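Local coordinates for protein apoptosis regulator Bcl-2 homolog (Murid herpesvirus 4, PDB 4MI8) that blocks apoptosis and starvation-induced autophagy of the infected host cell, binding host Beclin 1 as well as BAK1 and BAX, at residues A[46-49]-A[50-53]; A[66-69]-A[70-74]; A[78-81]-A[82-86]; A[107-111]-A[112-116]. One frame throughout, in Å; residues are numbered along the deposited sequence.

Contact 1: A[46-49]-A[50-53]; sequences TQEF and RRHY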
loop_
_atom_site.group_PDB
_atom_site.type_symbol
_atom_site.label_atom_id
_atom_site.label_comp_id
_atom_site.label_asym_id
_atom_site.label_seq_id
_atom_site.Cartn_x
_atom_site.Cartn_y
_atom_site.Cartn_z
ATOM N N THR A 46 -7.002 0.978 3.348
ATOM C CA THR A 46 -6.046 0.084 4.036
ATOM C C THR A 46 -6.490 -0.262 5.433
ATOM O O THR A 46 -6.283 -1.379 5.887
ATOM C CB THR A 46 -4.557 0.569 4.031
ATOM O OG1 THR A 46 -4.395 1.768 4.798
ATOM C CG2 THR A 46 -3.977 0.812 2.583
ATOM N N GLN A 47 -7.103 0.677 6.139
ATOM C CA GLN A 47 -7.570 0.386 7.481
ATOM C C GLN A 47 -8.693 -0.615 7.444
ATOM O O GLN A 47 -8.760 -1.498 8.292
ATOM C CB GLN A 47 -7.962 1.680 8.187
ATOM C CG GLN A 47 -6.730 2.514 8.613
ATOM C CD GLN A 47 -7.100 3.915 9.057
ATOM O OE1 GLN A 47 -8.051 4.495 8.521
ATOM N NE2 GLN A 47 -6.334 4.500 10.017
ATOM N N GLU A 48 -9.544 -0.520 6.458
ATOM C CA GLU A 48 -10.633 -1.485 6.307
ATOM C C GLU A 48 -10.077 -2.872 5.968
ATOM O O GLU A 48 -10.504 -3.911 6.518
ATOM C CB GLU A 48 -11.518 -1.089 5.147
ATOM C CG GLU A 48 -12.579 -0.116 5.480
ATOM C CD GLU A 48 -13.483 -0.639 6.612
ATOM O OE1 GLU A 48 -14.187 -1.647 6.400
ATOM O OE2 GLU A 48 -13.488 -0.047 7.730
ATOM N N PHE A 49 -9.099 -2.883 5.060
ATOM C CA PHE A 49 -8.468 -4.156 4.649
ATOM C C PHE A 49 -7.756 -4.790 5.888
ATOM O O PHE A 49 -7.880 -5.971 6.158
ATOM C CB PHE A 49 -7.464 -3.834 3.583
ATOM C CG PHE A 49 -6.678 -5.021 3.089
ATOM C CD1 PHE A 49 -5.539 -5.479 3.807
ATOM C CD2 PHE A 49 -7.005 -5.630 1.820
ATOM C CE1 PHE A 49 -4.795 -6.558 3.294
ATOM C CE2 PHE A 49 -6.235 -6.702 1.339
ATOM C CZ PHE A 49 -5.139 -7.183 2.074
ATOM N N ARG A 50 -7.034 -4.006 6.654
ATOM C CA ARG A 50 -6.396 -4.496 7.913
ATOM C C ARG A 50 -7.373 -5.033 8.956
ATOM O O ARG A 50 -7.063 -6.021 9.613
ATOM C CB ARG A 50 -5.546 -3.380 8.539
ATOM C CG ARG A 50 -4.675 -3.892 9.688
ATOM C CD ARG A 50 -3.433 -4.642 9.150
ATOM N NE ARG A 50 -2.523 -3.716 8.411
ATOM C CZ ARG A 50 -1.641 -2.913 8.997
ATOM N NH1 ARG A 50 -1.476 -3.016 10.338
ATOM N NH2 ARG A 50 -0.851 -2.068 8.289
ATOM N N ARG A 51 -8.577 -4.448 9.075
ATOM C CA ARG A 51 -9.570 -4.969 10.016
ATOM C C ARG A 51 -10.009 -6.381 9.607
ATOM O O ARG A 51 -10.199 -7.243 10.436
ATOM C CB ARG A 51 -10.827 -4.131 10.048
ATOM C CG ARG A 51 -10.785 -2.904 10.911
ATOM C CD ARG A 51 -12.136 -2.179 10.846
ATOM N NE ARG A 51 -13.208 -2.883 11.577
ATOM C CZ ARG A 51 -13.418 -2.776 12.890
ATOM N NH1 ARG A 51 -12.620 -1.999 13.619
ATOM N NH2 ARG A 51 -14.418 -3.442 13.477
ATOM N N HIS A 52 -10.147 -6.628 8.320
ATOM C CA HIS A 52 -10.489 -8.020 7.915
ATOM C C HIS A 52 -9.341 -8.964 8.161
ATOM O O HIS A 52 -9.544 -10.072 8.607
ATOM C CB HIS A 52 -10.830 -8.077 6.427
ATOM C CG HIS A 52 -12.070 -7.321 6.055
ATOM N ND1 HIS A 52 -13.314 -7.772 6.353
ATOM C CD2 HIS A 52 -12.239 -6.171 5.333
ATOM C CE1 HIS A 52 -14.231 -6.910 5.902
ATOM N NE2 HIS A 52 -13.583 -5.918 5.288
ATOM N N TYR A 53 -8.114 -8.545 7.832
ATOM C CA TYR A 53 -6.992 -9.390 8.120
ATOM C C TYR A 53 -6.975 -9.745 9.611
ATOM O O TYR A 53 -6.855 -10.920 9.957
ATOM C CB TYR A 53 -5.683 -8.717 7.707
ATOM C CG TYR A 53 -4.437 -9.535 8.068
ATOM C CD1 TYR A 53 -3.867 -9.406 9.333
ATOM C CD2 TYR A 53 -3.777 -10.335 7.119
ATOM C CE1 TYR A 53 -2.745 -10.163 9.689
ATOM C CE2 TYR A 53 -2.594 -11.073 7.447
ATOM C CZ TYR A 53 -2.110 -10.968 8.734
ATOM O OH TYR A 53 -0.992 -11.635 9.144
#
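Arg50 N donates to Thr46 O at 2.8 Å, with an N-H...O angle of 167°. This bond begins a run of four i to i+4 bonds in the C-terminal half of helix 33-56. Tyr53 N reaches Phe49 O at 3.1 Å. Arg51 N to Gln47 O and His52 N to Glu48 O complete the run.

No hydrogen bond or salt bridge joins the side chains of the two segments. Glu48 and Arg51 lie side by side and point the same way. Their closest approach is Glu48 OE2 to Arg51 CD, 4.0 Å, and Glu48 OE2 stays 4.8 Å from Arg51 NE. The opposite charges are near each other but form no salt bridge; the carboxylate and guanidinium planes are 16° apart. Arg51 is poorly ordered. His52 turns its CD2 to Glu48 O, at 3.1 Å.

With CG anti to the backbone N (chi1 -170°) and two bends beyond it, the Arg50 chain brings NE to Asp94 OD2 in a salt bridge. Tyr53 OH is hydrogen-bonded to Ala59 O.

One side of this helix meets the bound Beclin 1 BH3 peptide: Glu48, Phe49, His52 and Tyr53 all pack on it, as part of the BH3-binding groove of a Bcl-2 fold. Thr46 and Phe49 rest on helix 86-103, and Tyr53 meets Tyr61 edge-to-face in the following loop.

Contact 2: A[66-69]-A[70-74]; sequences KNWK and RDLSK
Asn67 O is gripped by two backbone donors at the start of helix 68-81. Asp71 N gives the sounder bond, 3.3 Å with an N-H...O angle of 154°. Arg70 N gives a weak one. The shortest bond is one residue on, where Leu72 N donates to Trp68 O at 2.8 Å.

Asn67 holds the N-cap position, but its amide makes no capping bond. Its side chain instead runs beside that of Asp71, both pointing the same way. Asn67 CB lies 3.6 Å from Asp71 OD2. The amide and carboxylate planes are nearly perpendicular, 85° apart. Asp71 CG also lies close to the same carbonyl oxygen, 3.5 Å from Asn67 O. Near the helix start, the Asp71 carboxylate may be stabilised by the helix's N-terminal end.

The apolar part belongs to Trp68 and Leu72, one turn apart. Leu72 CD2 touches Trp68 CE3 at 3.6 Å, and the two side chains meet at a slant. The indole is set by a chi1 of 75°, with CG between the backbone N and the carbonyl carbon. Lys69 CD lies 3.6 Å above one face of the indole, offset toward its rim.

This pair faces inward. Trp68 packs on Asp112 and Leu115 of helix 111-126 and on Val99 and Val103 of helix 86-103. Leu72 continues the same seam against Leu116 and Val95. Farther along helix 68-81, Lys74 packs on an apolar side chain of the bound peptide.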
loop_
_atom_site.group_PDB
_atom_site.type_symbol
_atom_site.label_atom_id
_atom_site.label_comp_id
_atom_site.label_asym_id
_atom_site.label_seq_id
_atom_site.Cartn_x
_atom_site.Cartn_y
_atom_site.Cartn_z
ATOM N N LYS A 66 9.735 -7.788 8.270
ATOM C CA LYS A 66 11.015 -7.410 8.830
ATOM C C LYS A 66 12.082 -7.515 7.742
ATOM O O LYS A 66 13.043 -6.797 7.798
ATOM C CB LYS A 66 11.390 -8.281 10.032
ATOM C CG LYS A 66 11.585 -9.768 9.732
ATOM C CD LYS A 66 12.129 -10.555 10.930
ATOM C CE LYS A 66 11.101 -10.653 12.057
ATOM N NZ LYS A 66 10.993 -12.017 12.676
ATOM N N ASN A 67 11.903 -8.382 6.746
ATOM C CA ASN A 67 12.895 -8.518 5.673
ATOM C C ASN A 67 12.474 -7.913 4.351
ATOM O O ASN A 67 12.921 -8.350 3.295
ATOM C CB ASN A 67 13.245 -9.979 5.442
ATOM C CG ASN A 67 13.205 -10.797 6.717
ATOM O OD1 ASN A 67 13.551 -10.299 7.792
ATOM N ND2 ASN A 67 12.781 -12.064 6.607
ATOM N N TRP A 68 11.610 -6.905 4.421
ATOM C CA TRP A 68 11.095 -6.209 3.248
ATOM C C TRP A 68 12.206 -5.793 2.347
ATOM O O TRP A 68 12.073 -5.806 1.122
ATOM C CB TRP A 68 10.322 -4.981 3.677
ATOM C CG TRP A 68 11.183 -3.819 4.134
ATOM C CD1 TRP A 68 11.639 -3.564 5.422
ATOM C CD2 TRP A 68 11.663 -2.677 3.319
ATOM N NE1 TRP A 68 12.347 -2.397 5.454
ATOM C CE2 TRP A 68 12.398 -1.808 4.236
ATOM C CE3 TRP A 68 11.550 -2.312 1.992
ATOM C CZ2 TRP A 68 13.016 -0.641 3.814
ATOM C CZ3 TRP A 68 12.157 -1.131 1.573
ATOM C CH2 TRP A 68 12.873 -0.308 2.465
ATOM N N LYS A 69 13.318 -5.403 2.953
ATOM C CA LYS A 69 14.534 -5.065 2.209
ATOM C C LYS A 69 14.808 -5.840 0.887
ATOM O O LYS A 69 14.849 -5.216 -0.191
ATOM C CB LYS A 69 15.739 -5.109 3.142
ATOM C CG LYS A 69 15.841 -3.919 4.105
ATOM C CD LYS A 69 16.076 -2.553 3.457
ATOM C CE LYS A 69 16.640 -2.584 2.031
ATOM N NZ LYS A 69 15.504 -2.529 1.050
ATOM N N ARG A 70 14.960 -7.173 0.975
ATOM C CA ARG A 70 15.207 -8.035 -0.193
ATOM C C ARG A 70 13.949 -8.695 -0.761
ATOM O O ARG A 70 13.912 -9.042 -1.934
ATOM C CB ARG A 70 16.270 -9.094 0.155
ATOM C CG ARG A 70 16.850 -9.879 -1.041
ATOM C CD ARG A 70 18.231 -10.540 -0.801
ATOM N NE ARG A 70 18.539 -11.602 -1.781
ATOM C CZ ARG A 70 19.708 -12.238 -1.923
ATOM N NH1 ARG A 70 20.749 -11.951 -1.163
ATOM N NH2 ARG A 70 19.848 -13.172 -2.850
ATOM N N ASP A 71 12.913 -8.832 0.075
ATOM C CA ASP A 71 11.698 -9.591 -0.250
ATOM C C ASP A 71 10.485 -8.791 -0.695
ATOM O O ASP A 71 9.486 -9.391 -1.144
ATOM C CB ASP A 71 11.248 -10.403 0.968
ATOM C CG ASP A 71 12.338 -11.330 1.506
ATOM O OD1 ASP A 71 13.399 -11.501 0.851
ATOM O OD2 ASP A 71 12.122 -11.889 2.606
ATOM N N LEU A 72 10.524 -7.461 -0.539
ATOM C CA LEU A 72 9.316 -6.687 -0.770
ATOM C C LEU A 72 8.828 -6.920 -2.173
ATOM O O LEU A 72 7.647 -7.158 -2.377
ATOM C CB LEU A 72 9.457 -5.179 -0.464
ATOM C CG LEU A 72 8.110 -4.465 -0.163
ATOM C CD1 LEU A 72 7.143 -5.307 0.685
ATOM C CD2 LEU A 72 8.320 -3.135 0.517
ATOM N N SER A 73 9.731 -6.901 -3.141
ATOM C CA SER A 73 9.303 -7.007 -4.541
ATOM C C SER A 73 8.757 -8.414 -4.870
ATOM O O SER A 73 7.953 -8.613 -5.814
ATOM C CB SER A 73 10.428 -6.593 -5.493
ATOM O OG SER A 73 11.689 -7.077 -5.046
ATOM N N LYS A 74 9.161 -9.373 -4.045
ATOM C CA LYS A 74 8.731 -10.773 -4.193
ATOM C C LYS A 74 7.272 -10.843 -3.648
ATOM O O LYS A 74 6.342 -11.227 -4.388
ATOM C CB LYS A 74 9.717 -11.694 -3.448
ATOM C CG LYS A 74 10.138 -12.993 -4.139
ATOM C CD LYS A 74 11.153 -12.768 -5.246
ATOM C CE LYS A 74 11.969 -14.053 -5.470
ATOM N NZ LYS A 74 12.706 -14.247 -6.774
#

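Contact 3: A[78-81]-A[82-86]; sequences SLFV and DVINS
The Phe80 ring is approached obliquely by Ile84, while Asn85 O lies at its edge, near the ring plane and 4.5 Å from Phe80 CE1. The contact forms the turn that leads from helix 68-81 into helix 86-103, beside the BH3-binding groove of the Bcl-2 fold. Ile84 CD1 comes within 3.7 Å of Phe80 CD1. The Ile84 CG2 methyl adds a second touch, 3.9 Å from the same Phe80 CD1 atom. The two side chains cross at about a right angle.

No hydrogen bond links 78-81 to 82-86. The chain instead leaves the helix in an extended form through Val83 and Ile84. This brings Ile84 back against the phenyl group. With CG anti to the carbonyl carbon (chi1 -65°), the Phe80 ring is directed to helix 86-103, where it packs on Arg88, Ile89 and Phe92, and Leu129 touches both Phe80 and Ile84.

The polar groups of the turn serve other partners. Asp82 joins the bound Beclin 1 peptide to the protein's own next helix, its OD1 forming a salt bridge with a basic side chain of the peptide and its OD2 one with Arg88. Ser78 OG is hydrogen-bonded to a polar side chain of the peptide, and Asn85, the N-cap of helix 86-103, accepts from Arg88 N through its OD1.

The backbone adds a CA-H...O contact, Phe80 CA to Val83 O at 3.5 Å. Beside it, Phe80 CB lies 3.5 Å from Ile84 CD1.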
loop_
_atom_site.group_PDB
_atom_site.type_symbol
_atom_site.label_atom_id
_atom_site.label_comp_id
_atom_site.label_asym_id
_atom_site.label_seq_id
_atom_site.Cartn_x
_atom_site.Cartn_y
_atom_site.Cartn_z
ATOM N N SER A 78 3.900 -11.830 -5.956
ATOM C CA SER A 78 2.890 -12.893 -5.642
ATOM C C SER A 78 1.512 -12.327 -5.469
ATOM O O SER A 78 0.538 -12.828 -6.043
ATOM C CB SER A 78 3.254 -13.864 -4.485
ATOM O OG SER A 78 3.620 -13.224 -3.268
ATOM N N LEU A 79 1.452 -11.190 -4.778
ATOM C CA LEU A 79 0.195 -10.516 -4.574
ATOM C C LEU A 79 -0.557 -10.189 -5.906
ATOM O O LEU A 79 -1.801 -10.053 -5.903
ATOM C CB LEU A 79 0.495 -9.288 -3.701
ATOM C CG LEU A 79 -0.532 -8.315 -3.235
ATOM C CD1 LEU A 79 -1.509 -9.108 -2.380
ATOM C CD2 LEU A 79 0.170 -7.184 -2.447
ATOM N N PHE A 80 0.146 -10.095 -7.059
ATOM C CA PHE A 80 -0.593 -9.801 -8.323
ATOM C C PHE A 80 -0.547 -10.932 -9.387
ATOM O O PHE A 80 -1.103 -10.801 -10.527
ATOM C CB PHE A 80 -0.191 -8.443 -8.888
ATOM C CG PHE A 80 -0.585 -7.255 -7.984
ATOM C CD1 PHE A 80 -1.862 -6.731 -8.019
ATOM C CD2 PHE A 80 0.329 -6.681 -7.108
ATOM C CE1 PHE A 80 -2.235 -5.661 -7.213
ATOM C CE2 PHE A 80 -0.024 -5.579 -6.307
ATOM C CZ PHE A 80 -1.313 -5.077 -6.349
ATOM N N VAL A 81 0.085 -12.053 -9.002
ATOM C CA VAL A 81 0.307 -13.172 -9.960
ATOM C C VAL A 81 -1.008 -13.610 -10.527
ATOM O O VAL A 81 -1.289 -13.387 -11.715
ATOM C CB VAL A 81 0.881 -14.442 -9.345
ATOM C CG1 VAL A 81 1.567 -15.259 -10.439
ATOM C CG2 VAL A 81 1.874 -14.134 -8.258
ATOM N N ASP A 82 -1.815 -14.202 -9.652
ATOM C CA ASP A 82 -3.107 -14.740 -10.039
ATOM C C ASP A 82 -4.164 -13.705 -10.508
ATOM O O ASP A 82 -4.992 -14.045 -11.333
ATOM C CB ASP A 82 -3.642 -15.645 -8.920
ATOM C CG ASP A 82 -3.895 -14.882 -7.631
ATOM O OD1 ASP A 82 -2.960 -14.228 -7.070
ATOM O OD2 ASP A 82 -5.061 -14.951 -7.202
ATOM N N VAL A 83 -4.146 -12.461 -10.008
ATOM C CA VAL A 83 -5.126 -11.429 -10.454
ATOM C C VAL A 83 -4.724 -9.989 -10.062
ATOM O O VAL A 83 -3.999 -9.774 -9.060
ATOM C CB VAL A 83 -6.562 -11.738 -9.935
ATOM C CG1 VAL A 83 -6.633 -11.677 -8.420
ATOM C CG2 VAL A 83 -7.603 -10.822 -10.568
ATOM N N ILE A 84 -5.183 -9.022 -10.869
ATOM C CA ILE A 84 -5.121 -7.595 -10.516
ATOM C C ILE A 84 -6.524 -7.040 -10.316
ATOM O O ILE A 84 -7.355 -7.013 -11.247
ATOM C CB ILE A 84 -4.477 -6.703 -11.584
ATOM C CG1 ILE A 84 -3.324 -7.413 -12.297
ATOM C CG2 ILE A 84 -4.090 -5.368 -10.960
ATOM C CD1 ILE A 84 -1.964 -7.267 -11.649
ATOM N N ASN A 85 -6.786 -6.605 -9.093
ATOM C CA ASN A 85 -8.012 -5.877 -8.837
ATOM C C ASN A 85 -7.751 -4.834 -7.769
ATOM O O ASN A 85 -6.631 -4.725 -7.257
ATOM C CB ASN A 85 -9.172 -6.825 -8.520
ATOM C CG ASN A 85 -8.993 -7.570 -7.196
ATOM O OD1 ASN A 85 -8.373 -7.081 -6.262
ATOM N ND2 ASN A 85 -9.558 -8.768 -7.114
ATOM N N SER A 86 -8.750 -4.037 -7.428
ATOM C CA SER A 86 -8.440 -2.929 -6.545
ATOM C C SER A 86 -8.207 -3.379 -5.120
ATOM O O SER A 86 -7.537 -2.710 -4.390
ATOM C CB SER A 86 -9.519 -1.868 -6.634
ATOM O OG SER A 86 -10.753 -2.468 -6.298
#

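Contact 4: A[107-111]-A[112-116]; sequences GSWTE and DHELL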
loop_
_atom_site.group_PDB
_atom_site.type_symbol
_atom_site.label_atom_id
_atom_site.label_comp_id
_atom_site.label_asym_id
_atom_site.label_seq_id
_atom_site.Cartn_x
_atom_site.Cartn_y
_atom_site.Cartn_z
ATOM N N GLY A 107 8.126 8.733 12.478
ATOM C CA GLY A 107 8.054 10.183 12.265
ATOM C C GLY A 107 9.196 10.784 11.462
ATOM O O GLY A 107 9.514 11.941 11.638
ATOM N N SER A 108 9.809 9.997 10.585
ATOM C CA SER A 108 10.951 10.486 9.817
ATOM C C SER A 108 10.931 10.055 8.352
ATOM O O SER A 108 10.456 8.972 8.015
ATOM C CB SER A 108 12.261 10.041 10.472
ATOM O OG SER A 108 12.182 10.133 11.884
ATOM N N TRP A 109 11.460 10.919 7.488
ATOM C CA TRP A 109 11.585 10.621 6.075
ATOM C C TRP A 109 12.992 10.196 5.776
ATOM O O TRP A 109 13.775 10.947 5.155
ATOM C CB TRP A 109 11.212 11.836 5.236
ATOM C CG TRP A 109 10.897 11.503 3.797
ATOM C CD1 TRP A 109 11.445 12.075 2.652
ATOM C CD2 TRP A 109 9.942 10.500 3.299
ATOM N NE1 TRP A 109 10.912 11.513 1.520
ATOM C CE2 TRP A 109 10.006 10.564 1.837
ATOM C CE3 TRP A 109 9.078 9.595 3.896
ATOM C CZ2 TRP A 109 9.230 9.749 1.034
ATOM C CZ3 TRP A 109 8.300 8.778 3.072
ATOM C CH2 TRP A 109 8.376 8.855 1.677
ATOM N N THR A 110 13.336 8.992 6.218
ATOM C CA THR A 110 14.698 8.464 6.094
ATOM C C THR A 110 14.915 7.994 4.690
ATOM O O THR A 110 13.971 7.975 3.880
ATOM C CB THR A 110 14.956 7.276 7.029
ATOM O OG1 THR A 110 14.259 6.148 6.522
ATOM C CG2 THR A 110 14.446 7.578 8.441
ATOM N N GLU A 111 16.142 7.572 4.436
ATOM C CA GLU A 111 16.564 7.114 3.127
ATOM C C GLU A 111 15.904 5.812 2.724
ATOM O O GLU A 111 15.736 5.579 1.541
ATOM C CB GLU A 111 18.078 6.942 3.101
ATOM C CG GLU A 111 18.844 8.204 3.533
ATOM C CD GLU A 111 18.721 9.378 2.536
ATOM O OE1 GLU A 111 19.182 9.203 1.377
ATOM O OE2 GLU A 111 18.185 10.474 2.898
ATOM N N ASP A 112 15.587 4.964 3.706
ATOM C CA ASP A 112 14.816 3.741 3.506
ATOM C C ASP A 112 13.364 4.016 3.129
ATOM O O ASP A 112 12.794 3.258 2.340
ATOM C CB ASP A 112 14.779 2.898 4.762
ATOM C CG ASP A 112 16.029 2.109 4.961
ATOM O OD1 ASP A 112 16.849 2.047 4.015
ATOM O OD2 ASP A 112 16.186 1.553 6.070
ATOM N N HIS A 113 12.768 5.058 3.712
ATOM C CA HIS A 113 11.488 5.534 3.202
ATOM C C HIS A 113 11.517 5.817 1.740
ATOM O O HIS A 113 10.578 5.453 1.016
ATOM C CB HIS A 113 11.060 6.780 3.892
ATOM C CG HIS A 113 10.614 6.563 5.300
ATOM N ND1 HIS A 113 11.484 6.424 6.313
ATOM C CD2 HIS A 113 9.334 6.530 5.856
ATOM C CE1 HIS A 113 10.787 6.279 7.470
ATOM N NE2 HIS A 113 9.471 6.361 7.180
ATOM N N GLU A 114 12.598 6.448 1.284
ATOM C CA GLU A 114 12.778 6.805 -0.128
ATOM C C GLU A 114 12.896 5.574 -0.972
ATOM O O GLU A 114 12.417 5.541 -2.064
ATOM C CB GLU A 114 13.976 7.756 -0.325
ATOM C CG GLU A 114 13.589 9.224 -0.046
ATOM C CD GLU A 114 14.777 10.197 0.151
ATOM O OE1 GLU A 114 15.953 9.750 0.311
ATOM O OE2 GLU A 114 14.539 11.436 0.155
ATOM N N LEU A 115 13.500 4.541 -0.416
ATOM C CA LEU A 115 13.663 3.231 -1.060
ATOM C C LEU A 115 12.329 2.468 -1.137
ATOM O O LEU A 115 11.935 1.901 -2.180
ATOM C CB LEU A 115 14.617 2.444 -0.183
ATOM C CG LEU A 115 15.537 1.489 -0.876
ATOM C CD1 LEU A 115 16.610 2.301 -1.632
ATOM C CD2 LEU A 115 16.087 0.608 0.246
ATOM N N LEU A 116 11.615 2.474 -0.021
ATOM C CA LEU A 116 10.210 1.998 0.001
ATOM C C LEU A 116 9.362 2.703 -1.085
ATOM O O LEU A 116 8.665 2.049 -1.879
ATOM C CB LEU A 116 9.610 2.188 1.398
ATOM C CG LEU A 116 8.182 1.642 1.508
ATOM C CD1 LEU A 116 8.116 0.138 1.205
ATOM C CD2 LEU A 116 7.654 2.021 2.888
#
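Helix 111-126 begins with an N-cap at Thr110. The hydroxyl OG1 accepts a weak bond from Asp112 N at 3.3 Å. It also pairs with His113 ND1 at 2.8 Å, where either atom could be the donor. OG1 meets the imidazole at its edge, in the ring plane, which should fix the rotation of the ring. A chi1 of 73° sets OG1 between the backbone N and the carbonyl carbon of Thr110, turned to the helix start. Glu114 N gives Thr110 O a weak bond, and Leu115 N donates to Glu111 O at 3.1 Å.

The loop before the cap folds back along the first turn. His113 CB sits over one face of the Trp109 six-membered ring, 3.8 Å from its centroid, a CH-pi contact. The two rings meet obliquely, their planes at 48°. The indole is thus spread over the N-terminal turn of the helix, and it also packs on Thr16, Leu19 and Lys20 of helix 8-23. The contact therefore joins the loop after helix 86-103, the first turn of helix 111-126 and the N-terminal helix of the Bcl-2 fold.

Glu114 crosses the indole at a slant, on the same side of its plane as His113 CB, with its CG 3.9 Å from Trp109 NE1. Its carboxylate plane is 85° from the ring plane. Glu111 lies alongside Glu114, pointing the same way. Their OE1 atoms are 3.4 Å apart, so the two carboxylates probably repel each other, or one may carry a proton.

Contacts 2 and 3 share helix 68-81, at its start and its end, with centres about 17 Å apart. Contacts 2 and 4 meet directly: Leu72 CD2 is 3.4 Å from Leu116 CD1. Contact 4 is a surface contact, on the opposite side of the chain's centre from contacts 1 and 3. The other three are partly buried. Contact 1 lies in the second half of a helix and rests on regular backbone bonds. Thr110 caps its helix in contact 4, whereas Asn67 makes no capping bond in contact 2; Asn85 of contact 3 caps the helix that follows. Contact 3 has no hydrogen bond between its segments, and its polar groups serve the bound peptide and Arg88. Contact 1 and Lys74 meet the peptide by packing.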